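Local coordinates for ferric iron-binding protein HitA (Pseudomonas aeruginosa PAO1, PDB 6IWF) that binds ferric iron and, as a periplasmic-type solute-binding protein, probably hands it on for uptake, with a likely part in gallium internalization as well, at residues Met180-Glu184 with Asn185-Asp189; Ile193-Tyr196 with Tyr197-Leu201; Leu276-Phe279 with Ala280-Asp283. One frame throughout, in Å; residues are numbered along the deposited sequence.

Contact 1 of 3, residues Met180-Glu184 with Asn185-Asp189; sequences MKAVE and NGEVD
The carbonyl of A182 turns toward the chain that follows it and takes two backbone N-H groups: E187 N at 2.8 Å from A182 O, in the carbonyl plane, and V188 N in a weaker bond. Helix 176-184 ends here in a tight turn. N185 N still closes an i to i+4 bond on K181 O, but N185 is the first residue to leave helical angles, and G186, with phi of 76°, swings the chain back. G186 N bonds V183 O at 3.2 Å with a nearly straight N-H (162°), yet it stands well above the carbonyl plane rather than on a lone pair.

V188, beyond the turn, comes back against V183 of the last helical turn. V183 CG2 lies 3.8 Å from V188 CG1, and the two branched chains cross at a slant. V188 CG1 sits between its own backbone N and carbonyl carbon (chi1 69°), which also brings it to A182 CB at 4.0 Å. The backbones of the same two valines also meet: V183 CA directs its hydrogen almost straight at V188 O, 3.5 Å away, and a water donates to both V183 O and V188 O. E187 bends at chi2 and lays OE2 3.5 Å from A182 CB. E184 turns away to N209 and S210, while D189 forms a salt bridge with R133.

The paired bonds E187 N to A182 O and G186 N to V183 O, with positive phi at G186, define a Schellman motif, which ends helix 176-184 and redirects the chain into strand 190-194.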
ATOM      1  N   MET A 180      -0.705  -8.441 -13.472  1.00  8.76           N
ATOM      2  CA  MET A 180      -1.939  -9.152 -13.145  1.00  9.18           C
ATOM      3  C   MET A 180      -2.654  -9.607 -14.404  1.00 12.09           C
ATOM      4  O   MET A 180      -3.133 -10.745 -14.482  1.00 11.12           O
ATOM      5  CB  MET A 180      -2.854  -8.265 -12.293  1.00  8.75           C
ATOM      6  CG  MET A 180      -4.200  -8.878 -11.918  1.00 10.02           C
ATOM      7  SD  MET A 180      -4.070 -10.193 -10.674  1.00 15.08           S
ATOM      8  CE  MET A 180      -4.347 -11.653 -11.683  1.00 15.36           C
ATOM      9  N   LYS A 181      -2.725  -8.743 -15.417  1.00 12.29           N
ATOM     10  CA  LYS A 181      -3.327  -9.188 -16.661  1.00 12.59           C
ATOM     11  C   LYS A 181      -2.486 -10.268 -17.334  1.00 12.67           C
ATOM     12  O   LYS A 181      -3.040 -11.140 -18.008  1.00 12.09           O
ATOM     13  CB  LYS A 181      -3.550  -7.989 -17.591  1.00 15.34           C
ATOM     14  CG  LYS A 181      -4.695  -7.079 -17.134  1.00 12.76           C
ATOM     15  CD  LYS A 181      -4.801  -5.829 -18.003  1.00 15.06           C
ATOM     16  CE  LYS A 181      -6.011  -4.954 -17.627  1.00 15.67           C
ATOM     17  NZ  LYS A 181      -6.164  -3.769 -18.550  1.00 16.60           N
ATOM     18  N   ALA A 182      -1.157 -10.244 -17.154  1.00 11.10           N
ATOM     19  CA  ALA A 182      -0.321 -11.282 -17.752  1.00 14.69           C
ATOM     20  C   ALA A 182      -0.609 -12.649 -17.137  1.00 13.13           C
ATOM     21  O   ALA A 182      -0.599 -13.666 -17.840  1.00 14.27           O
ATOM     22  CB  ALA A 182       1.161 -10.935 -17.609  1.00 13.97           C
ATOM     23  N   VAL A 183      -0.869 -12.702 -15.827  1.00  9.86           N
ATOM     24  CA  VAL A 183      -1.309 -13.962 -15.226  1.00  9.74           C
ATOM     25  C   VAL A 183      -2.669 -14.357 -15.776  1.00 13.83           C
ATOM     26  O   VAL A 183      -2.897 -15.515 -16.148  1.00 13.16           O
ATOM     27  CB  VAL A 183      -1.349 -13.857 -13.693  1.00 12.50           C
ATOM     28  CG1 VAL A 183      -1.897 -15.165 -13.091  1.00  9.12           C
ATOM     29  CG2 VAL A 183       0.025 -13.551 -13.144  1.00  9.92           C
ATOM     30  N   GLU A 184      -3.600 -13.399 -15.813  1.00 14.05           N
ATOM     31  CA  GLU A 184      -4.953 -13.690 -16.260  1.00 14.48           C
ATOM     32  C   GLU A 184      -4.977 -14.157 -17.708  1.00 16.10           C
ATOM     33  O   GLU A 184      -5.800 -15.007 -18.069  1.00 20.13           O
ATOM     34  CB  GLU A 184      -5.829 -12.447 -16.080  1.00 14.50           C
ATOM     35  CG  GLU A 184      -7.239 -12.601 -16.622  1.00 20.06           C
ATOM     36  CD  GLU A 184      -8.053 -13.606 -15.831  1.00 19.69           C
ATOM     37  OE1 GLU A 184      -7.703 -13.864 -14.654  1.00 16.20           O
ATOM     38  OE2 GLU A 184      -9.052 -14.134 -16.376  1.00 19.16           O
ATOM     39  N   ASN A 185      -4.073 -13.635 -18.541  1.00 15.26           N
ATOM     40  CA  ASN A 185      -4.025 -13.937 -19.966  1.00 19.47           C
ATOM     41  C   ASN A 185      -3.061 -15.065 -20.314  1.00 23.42           C
ATOM     42  O   ASN A 185      -2.794 -15.292 -21.499  1.00 26.46           O
ATOM     43  CB  ASN A 185      -3.644 -12.683 -20.756  1.00 18.98           C
ATOM     44  CG  ASN A 185      -4.760 -11.661 -20.799  1.00 23.94           C
ATOM     45  OD1 ASN A 185      -5.943 -12.013 -20.763  1.00 30.00           O
ATOM     46  ND2 ASN A 185      -4.394 -10.386 -20.886  1.00 26.41           N
ATOM     47  N   GLY A 186      -2.528 -15.764 -19.320  1.00 14.53           N
ATOM     48  CA  GLY A 186      -1.703 -16.923 -19.592  1.00 19.89           C
ATOM     49  C   GLY A 186      -0.300 -16.631 -20.066  1.00 20.15           C
ATOM     50  O   GLY A 186       0.347 -17.517 -20.631  1.00 25.51           O
ATOM     51  N   GLU A 187       0.201 -15.418 -19.857  1.00 14.97           N
ATOM     52  CA  GLU A 187       1.553 -15.101 -20.301  1.00 13.86           C
ATOM     53  C   GLU A 187       2.607 -15.482 -19.273  1.00 17.86           C
ATOM     54  O   GLU A 187       3.754 -15.769 -19.637  1.00 12.72           O
ATOM     55  CB  GLU A 187       1.661 -13.614 -20.623  1.00 15.32           C
ATOM     56  CG  GLU A 187       0.858 -13.213 -21.844  1.00 22.93           C
ATOM     57  CD  GLU A 187       0.296 -11.823 -21.711  1.00 32.72           C
ATOM     58  OE1 GLU A 187      -0.849 -11.593 -22.162  1.00 34.97           O
ATOM     59  OE2 GLU A 187       1.009 -10.967 -21.141  1.00 27.58           O
ATOM     60  N   VAL A 188       2.247 -15.494 -17.997  1.00 13.47           N
ATOM     61  CA  VAL A 188       3.160 -15.890 -16.933  1.00 12.45           C
ATOM     62  C   VAL A 188       2.324 -16.639 -15.910  1.00  9.32           C
ATOM     63  O   VAL A 188       1.138 -16.343 -15.728  1.00  9.28           O
ATOM     64  CB  VAL A 188       3.905 -14.678 -16.315  1.00 11.36           C
ATOM     65  CG1 VAL A 188       2.950 -13.772 -15.496  1.00  9.22           C
ATOM     66  CG2 VAL A 188       5.084 -15.153 -15.468  1.00 10.61           C
ATOM     67  N   ASP A 189       2.929 -17.651 -15.268  1.00  8.41           N
ATOM     68  CA  ASP A 189       2.131 -18.560 -14.448  1.00  9.54           C
ATOM     69  C   ASP A 189       1.640 -17.898 -13.165  1.00  7.73           C
ATOM     70  O   ASP A 189       0.556 -18.235 -12.680  1.00  8.47           O
ATOM     71  CB  ASP A 189       2.929 -19.818 -14.091  1.00  8.90           C
ATOM     72  CG  ASP A 189       3.235 -20.697 -15.300  1.00 16.92           C
ATOM     73  OD1 ASP A 189       2.706 -20.428 -16.407  1.00 17.24           O
ATOM     74  OD2 ASP A 189       4.014 -21.666 -15.143  1.00 16.35           O
TER
HETATM   75  O   HOH W   1      -0.628 -17.779 -16.874  1.00 26.78           O

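Contact 2 of 3, residues Ile193-Tyr196 with Tyr197-Leu201; sequences INNY and YWYTL
Y196 and Y197 extend their side chains next to each other in the same direction, although their rings are neither stacked nor edge-to-face: the planes differ by 34°, with centroids 4.5 Å apart. Followed outward, Y196 CB and CG both lie against the backbone nitrogen of Y197, CB 3.4 Å from Y197 N. CD1 remains near that same nitrogen. CE1 makes the main ring contact, above one face of Y197 and toward its rim, 3.4 Å from Y197 CE2. CZ again faces CE2, and at the tip Y196 OH is 3.3 Å from Y197 OH. A chi1 of 57°, with CG between backbone N and carbonyl carbon, folds the ring back across this neighbour. Y196 OH is hydrogen-bonded to E60, and H12 meets the ring steeply. H12, E60, Y196 and Y197 are Fe(3+) ligands of this protein; no iron is bound to this chain, and the pair holds two phenol oxygens together at the metal-free site.

On the backbone, T200 N bonds Y196 O at 3.0 Å, and a water donates to that oxygen while also hydrogen-bonding T200 OG1. N195 O approaches the edge of the Y199 ring in its plane, 3.4 Å from CD1.

N195 OD1 is tied to T103 of strand 97-108, and Y197 packs on N176 and V177 of helix 176-184, so the junction of strand 190-194 and helix 196-205 is set between strand 97-108 and helix 176-184.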
ATOM      1  N   ILE A 193       1.927  -9.627  -6.099  1.00  7.41           N
ATOM      2  CA  ILE A 193       1.157  -8.385  -6.181  1.00  6.53           C
ATOM      3  C   ILE A 193       0.389  -8.184  -4.882  1.00  6.34           C
ATOM      4  O   ILE A 193       0.270  -9.085  -4.059  1.00  7.69           O
ATOM      5  CB  ILE A 193       0.142  -8.378  -7.352  1.00  8.84           C
ATOM      6  CG1 ILE A 193      -0.812  -9.570  -7.222  1.00  9.33           C
ATOM      7  CG2 ILE A 193       0.830  -8.347  -8.705  1.00 16.59           C
ATOM      8  CD1 ILE A 193      -2.138  -9.356  -7.929  1.00 17.08           C
ATOM      9  N   ASN A 194      -0.136  -6.975  -4.692  1.00  5.92           N
ATOM     10  CA  ASN A 194      -1.089  -6.745  -3.621  1.00  5.58           C
ATOM     11  C   ASN A 194      -2.468  -7.249  -4.025  1.00  6.02           C
ATOM     12  O   ASN A 194      -2.819  -7.293  -5.211  1.00  6.82           O
ATOM     13  CB  ASN A 194      -1.149  -5.262  -3.283  1.00  8.41           C
ATOM     14  CG  ASN A 194      -0.097  -4.863  -2.270  1.00 12.43           C
ATOM     15  OD1 ASN A 194       0.292  -5.666  -1.408  1.00 16.80           O
ATOM     16  ND2 ASN A 194       0.353  -3.621  -2.349  1.00 13.79           N
ATOM     17  N   ASN A 195      -3.267  -7.599  -3.015  1.00  4.32           N
ATOM     18  CA  ASN A 195      -4.508  -8.320  -3.286  1.00  6.23           C
ATOM     19  C   ASN A 195      -5.471  -7.513  -4.146  1.00  8.62           C
ATOM     20  O   ASN A 195      -6.228  -8.093  -4.935  1.00  8.58           O
ATOM     21  CB  ASN A 195      -5.180  -8.695  -1.961  1.00  8.56           C
ATOM     22  CG  ASN A 195      -5.731  -7.490  -1.242  1.00 10.89           C
ATOM     23  OD1 ASN A 195      -4.982  -6.657  -0.723  1.00  8.97           O
ATOM     24  ND2 ASN A 195      -7.058  -7.370  -1.225  1.00 14.24           N
ATOM     25  N   TYR A 196      -5.466  -6.180  -4.017  1.00  5.23           N
ATOM     26  CA  TYR A 196      -6.590  -5.427  -4.569  1.00  7.87           C
ATOM     27  C   TYR A 196      -6.567  -5.359  -6.095  1.00 11.85           C
ATOM     28  O   TYR A 196      -7.613  -5.079  -6.694  1.00 10.27           O
ATOM     29  CB  TYR A 196      -6.639  -4.020  -3.952  1.00  9.43           C
ATOM     30  CG  TYR A 196      -5.384  -3.216  -4.121  1.00  7.74           C
ATOM     31  CD1 TYR A 196      -5.101  -2.596  -5.333  1.00 13.52           C
ATOM     32  CD2 TYR A 196      -4.484  -3.059  -3.075  1.00 11.79           C
ATOM     33  CE1 TYR A 196      -3.949  -1.846  -5.502  1.00 17.06           C
ATOM     34  CE2 TYR A 196      -3.320  -2.305  -3.241  1.00 12.37           C
ATOM     35  CZ  TYR A 196      -3.064  -1.708  -4.463  1.00 18.12           C
ATOM     36  OH  TYR A 196      -1.918  -0.955  -4.653  1.00 21.63           O
ATOM     37  N   TYR A 197      -5.422  -5.640  -6.739  1.00 10.92           N
ATOM     38  CA  TYR A 197      -5.375  -5.610  -8.204  1.00 12.04           C
ATOM     39  C   TYR A 197      -6.249  -6.696  -8.811  1.00  9.74           C
ATOM     40  O   TYR A 197      -6.863  -6.496  -9.867  1.00 12.32           O
ATOM     41  CB  TYR A 197      -3.942  -5.778  -8.700  1.00 11.23           C
ATOM     42  CG  TYR A 197      -3.070  -4.587  -8.420  1.00 11.38           C
ATOM     43  CD1 TYR A 197      -3.137  -3.452  -9.224  1.00 15.79           C
ATOM     44  CD2 TYR A 197      -2.171  -4.597  -7.354  1.00 12.63           C
ATOM     45  CE1 TYR A 197      -2.343  -2.351  -8.965  1.00 17.72           C
ATOM     46  CE2 TYR A 197      -1.375  -3.500  -7.094  1.00 16.09           C
ATOM     47  CZ  TYR A 197      -1.468  -2.383  -7.901  1.00 21.07           C
ATOM     48  OH  TYR A 197      -0.670  -1.290  -7.650  1.00 28.25           O
ATOM     49  N   TRP A 198      -6.287  -7.867  -8.183  1.00  9.57           N
ATOM     50  CA  TRP A 198      -7.163  -8.924  -8.665  1.00  9.92           C
ATOM     51  C   TRP A 198      -8.624  -8.486  -8.621  1.00 11.89           C
ATOM     52  O   TRP A 198      -9.380  -8.718  -9.574  1.00  9.38           O
ATOM     53  CB  TRP A 198      -6.941 -10.184  -7.826  1.00 10.59           C
ATOM     54  CG  TRP A 198      -7.667 -11.398  -8.297  1.00  8.71           C
ATOM     55  CD1 TRP A 198      -7.211 -12.350  -9.168  1.00 12.09           C
ATOM     56  CD2 TRP A 198      -8.968 -11.820  -7.886  1.00 11.06           C
ATOM     57  NE1 TRP A 198      -8.158 -13.331  -9.334  1.00  9.69           N
ATOM     58  CE2 TRP A 198      -9.248 -13.031  -8.558  1.00 11.08           C
ATOM     59  CE3 TRP A 198      -9.929 -11.289  -7.019  1.00 11.01           C
ATOM     60  CZ2 TRP A 198     -10.449 -13.718  -8.394  1.00 13.25           C
ATOM     61  CZ3 TRP A 198     -11.130 -11.973  -6.855  1.00 14.65           C
ATOM     62  CH2 TRP A 198     -11.376 -13.181  -7.538  1.00 14.99           C
ATOM     63  N   TYR A 199      -9.032  -7.827  -7.529  1.00  9.62           N
ATOM     64  CA  TYR A 199     -10.426  -7.409  -7.401  1.00 11.47           C
ATOM     65  C   TYR A 199     -10.785  -6.319  -8.408  1.00 14.66           C
ATOM     66  O   TYR A 199     -11.892  -6.324  -8.961  1.00 13.69           O
ATOM     67  CB  TYR A 199     -10.701  -6.949  -5.968  1.00 12.70           C
ATOM     68  CG  TYR A 199     -10.722  -8.087  -4.983  1.00  9.16           C
ATOM     69  CD1 TYR A 199      -9.546  -8.542  -4.378  1.00  8.82           C
ATOM     70  CD2 TYR A 199     -11.910  -8.756  -4.691  1.00  9.15           C
ATOM     71  CE1 TYR A 199      -9.553  -9.595  -3.482  1.00 11.36           C
ATOM     72  CE2 TYR A 199     -11.927  -9.810  -3.802  1.00 12.41           C
ATOM     73  CZ  TYR A 199     -10.753 -10.232  -3.203  1.00 12.88           C
ATOM     74  OH  TYR A 199     -10.790 -11.278  -2.315  1.00 12.39           O
ATOM     75  N   THR A 200      -9.873  -5.374  -8.661  1.00 13.17           N
ATOM     76  CA  THR A 200     -10.145  -4.360  -9.680  1.00 13.20           C
ATOM     77  C   THR A 200     -10.350  -5.001 -11.047  1.00 14.51           C
ATOM     78  O   THR A 200     -11.291  -4.653 -11.772  1.00 15.61           O
ATOM     79  CB  THR A 200      -9.012  -3.335  -9.734  1.00 16.09           C
ATOM     80  OG1 THR A 200      -8.848  -2.737  -8.441  1.00 17.82           O
ATOM     81  CG2 THR A 200      -9.337  -2.253 -10.765  1.00 18.67           C
ATOM     82  N   LEU A 201      -9.492  -5.959 -11.406  1.00 14.16           N
ATOM     83  CA  LEU A 201      -9.616  -6.628 -12.697  1.00 15.41           C
ATOM     84  C   LEU A 201     -10.902  -7.442 -12.777  1.00 18.90           C
ATOM     85  O   LEU A 201     -11.564  -7.461 -13.824  1.00 20.82           O
ATOM     86  CB  LEU A 201      -8.399  -7.524 -12.948  1.00 15.55           C
ATOM     87  CG  LEU A 201      -8.334  -8.174 -14.328  1.00 16.75           C
ATOM     88  CD1 LEU A 201      -8.316  -7.084 -15.390  1.00 18.49           C
ATOM     89  CD2 LEU A 201      -7.115  -9.083 -14.462  1.00 16.57           C
TER
HETATM   90  O   HOH W   2      -9.693  -3.052  -5.837  1.00 18.08           O

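Contact 3 of 3, residues Leu276-Phe279 with Ala280-Asp283; sequences LKPF and AELD
P278 O receives E281 N at 2.9 Å, the shortest hydrogen bond between residues here, and F279 O receives L282 N at 3.1 Å. These successive i to i+3 bonds mark a short 3-10 turn in the loop between strand 264-265 and helix 289-292. Both donors stand more than 50° out of the acceptor carbonyl planes, so neither bond follows a lone pair.

Side chains close around the turn. E281 extends with its carboxylate beside the proline ring, OE2 3.3 Å from P278 CG. K277 crosses E281 at roughly a right angle: its chain bends at chi2 and again at chi4 (-57°), which curls the ammonium back to the turn. K277 NZ makes a weak bond to E281 O at 3.4 Å and a firmer one to a water that in turn donates to L282 O; the E281 carboxylate is near but beyond salt-bridge range.

The F279 and Y264 rings meet edge-to-face (T-shaped), and the Y264 hydroxyl is hydrogen-bonded to K277 O, which pins the loop to strand 264-265. F279, largely exposed, and the buried L282 cross at about a right angle, with F279 CD1 3.8 Å from L282 CD1.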
ATOM      1  N   LEU A 276     -13.452 -10.253   0.423  1.00 11.13           N
ATOM      2  CA  LEU A 276     -12.037 -10.324   0.754  1.00 10.44           C
ATOM      3  C   LEU A 276     -11.773 -11.494   1.688  1.00 11.94           C
ATOM      4  O   LEU A 276     -12.633 -11.880   2.488  1.00 12.50           O
ATOM      5  CB  LEU A 276     -11.575  -9.034   1.444  1.00 10.50           C
ATOM      6  CG  LEU A 276     -11.446  -7.765   0.618  1.00 15.65           C
ATOM      7  CD1 LEU A 276     -11.115  -6.583   1.526  1.00 16.06           C
ATOM      8  CD2 LEU A 276     -10.371  -7.953  -0.434  1.00 17.07           C
ATOM      9  N   LYS A 277     -10.564 -12.052   1.599  1.00 10.29           N
ATOM     10  CA  LYS A 277     -10.151 -13.025   2.599  1.00 12.48           C
ATOM     11  C   LYS A 277     -10.243 -12.372   3.976  1.00 13.76           C
ATOM     12  O   LYS A 277      -9.750 -11.247   4.153  1.00 11.49           O
ATOM     13  CB  LYS A 277      -8.727 -13.503   2.319  1.00 10.57           C
ATOM     14  CG  LYS A 277      -8.263 -14.636   3.210  1.00 18.48           C
ATOM     15  CD  LYS A 277      -7.858 -15.836   2.378  1.00 20.61           C
ATOM     16  CE  LYS A 277      -7.425 -16.995   3.265  1.00 25.87           C
ATOM     17  NZ  LYS A 277      -6.309 -16.591   4.167  1.00 27.38           N
ATOM     18  N   PRO A 278     -10.898 -13.004   4.955  1.00 14.11           N
ATOM     19  CA  PRO A 278     -11.059 -12.361   6.267  1.00 14.19           C
ATOM     20  C   PRO A 278      -9.716 -11.971   6.870  1.00 13.06           C
ATOM     21  O   PRO A 278      -8.765 -12.763   6.882  1.00 13.07           O
ATOM     22  CB  PRO A 278     -11.764 -13.434   7.100  1.00 20.34           C
ATOM     23  CG  PRO A 278     -12.516 -14.242   6.083  1.00 18.85           C
ATOM     24  CD  PRO A 278     -11.658 -14.269   4.861  1.00 15.84           C
ATOM     25  N   PHE A 279      -9.650 -10.730   7.367  1.00 13.41           N
ATOM     26  CA  PHE A 279      -8.389 -10.180   7.866  1.00  9.82           C
ATOM     27  C   PHE A 279      -7.783 -11.065   8.952  1.00 13.01           C
ATOM     28  O   PHE A 279      -6.573 -11.313   8.956  1.00 12.89           O
ATOM     29  CB  PHE A 279      -8.625  -8.760   8.383  1.00 12.18           C
ATOM     30  CG  PHE A 279      -7.366  -7.990   8.666  1.00 14.90           C
ATOM     31  CD1 PHE A 279      -6.642  -7.418   7.636  1.00 11.77           C
ATOM     32  CD2 PHE A 279      -6.913  -7.841   9.969  1.00 18.29           C
ATOM     33  CE1 PHE A 279      -5.479  -6.705   7.897  1.00 14.33           C
ATOM     34  CE2 PHE A 279      -5.753  -7.140  10.241  1.00 26.53           C
ATOM     35  CZ  PHE A 279      -5.038  -6.563   9.197  1.00 20.20           C
ATOM     36  N   ALA A 280      -8.615 -11.581   9.861  1.00 13.56           N
ATOM     37  CA  ALA A 280      -8.109 -12.429  10.936  1.00 20.92           C
ATOM     38  C   ALA A 280      -7.511 -13.738  10.430  1.00 21.26           C
ATOM     39  O   ALA A 280      -6.771 -14.393  11.172  1.00 25.28           O
ATOM     40  CB  ALA A 280      -9.230 -12.716  11.939  1.00 22.41           C
ATOM     41  N   GLU A 281      -7.799 -14.137   9.192  1.00 18.65           N
ATOM     42  CA  GLU A 281      -7.280 -15.386   8.642  1.00 19.96           C
ATOM     43  C   GLU A 281      -5.956 -15.226   7.910  1.00 20.00           C
ATOM     44  O   GLU A 281      -5.419 -16.224   7.413  1.00 19.67           O
ATOM     45  CB  GLU A 281      -8.292 -16.003   7.676  1.00 23.15           C
ATOM     46  CG  GLU A 281      -9.601 -16.419   8.320  1.00 28.35           C
ATOM     47  CD  GLU A 281     -10.583 -16.984   7.307  1.00 30.25           C
ATOM     48  OE1 GLU A 281     -10.143 -17.375   6.199  1.00 27.55           O
ATOM     49  OE2 GLU A 281     -11.794 -17.028   7.612  1.00 39.52           O
ATOM     50  N   LEU A 282      -5.425 -14.006   7.810  1.00 12.97           N
ATOM     51  CA  LEU A 282      -4.271 -13.778   6.946  1.00 12.06           C
ATOM     52  C   LEU A 282      -2.983 -14.342   7.538  1.00 12.15           C
ATOM     53  O   LEU A 282      -2.087 -14.740   6.781  1.00  9.95           O
ATOM     54  CB  LEU A 282      -4.118 -12.286   6.670  1.00  8.54           C
ATOM     55  CG  LEU A 282      -5.168 -11.711   5.716  1.00  9.29           C
ATOM     56  CD1 LEU A 282      -5.019 -10.184   5.646  1.00  9.15           C
ATOM     57  CD2 LEU A 282      -5.028 -12.335   4.337  1.00 10.46           C
ATOM     58  N   ASP A 283      -2.868 -14.385   8.866  1.00  8.83           N
ATOM     59  CA  ASP A 283      -1.660 -14.843   9.547  1.00  7.26           C
ATOM     60  C   ASP A 283      -0.402 -14.134   9.006  1.00  7.50           C
ATOM     61  O   ASP A 283       0.558 -14.781   8.613  1.00  8.15           O
ATOM     62  CB  ASP A 283      -1.516 -16.355   9.408  1.00  7.57           C
ATOM     63  CG  ASP A 283      -0.610 -17.002  10.497  1.00 11.41           C
ATOM     64  OD1 ASP A 283      -0.272 -16.374  11.524  1.00 12.53           O
ATOM     65  OD2 ASP A 283      -0.255 -18.183  10.318  1.00 13.65           O
TER
HETATM   66  O   HOH W   3      -3.588 -16.616   4.696  1.00 17.21           O

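In the fold
The three contacts follow one another along the chain. Contacts 1 and 2 have centres 13 Å apart and share strand 190-194 as their link: the end of helix 176-184 and the loop 185-189 lead into this strand, which runs on into helix 196-205. M180 SD lies 3.5 Å from I193 CD1 of the strand, while M180 and K181 also meet W198 and L201, so helix 176-184 packs on both strand 190-194 and helix 196-205. Contact 3 comes much later in sequence, yet its centre is 15 Å from that of contact 2, and L276 meets N195 and Y199. Contacts 1 and 3 have centres 25 Å apart, so contact 2, carrying two iron-binding tyrosines, lies between them.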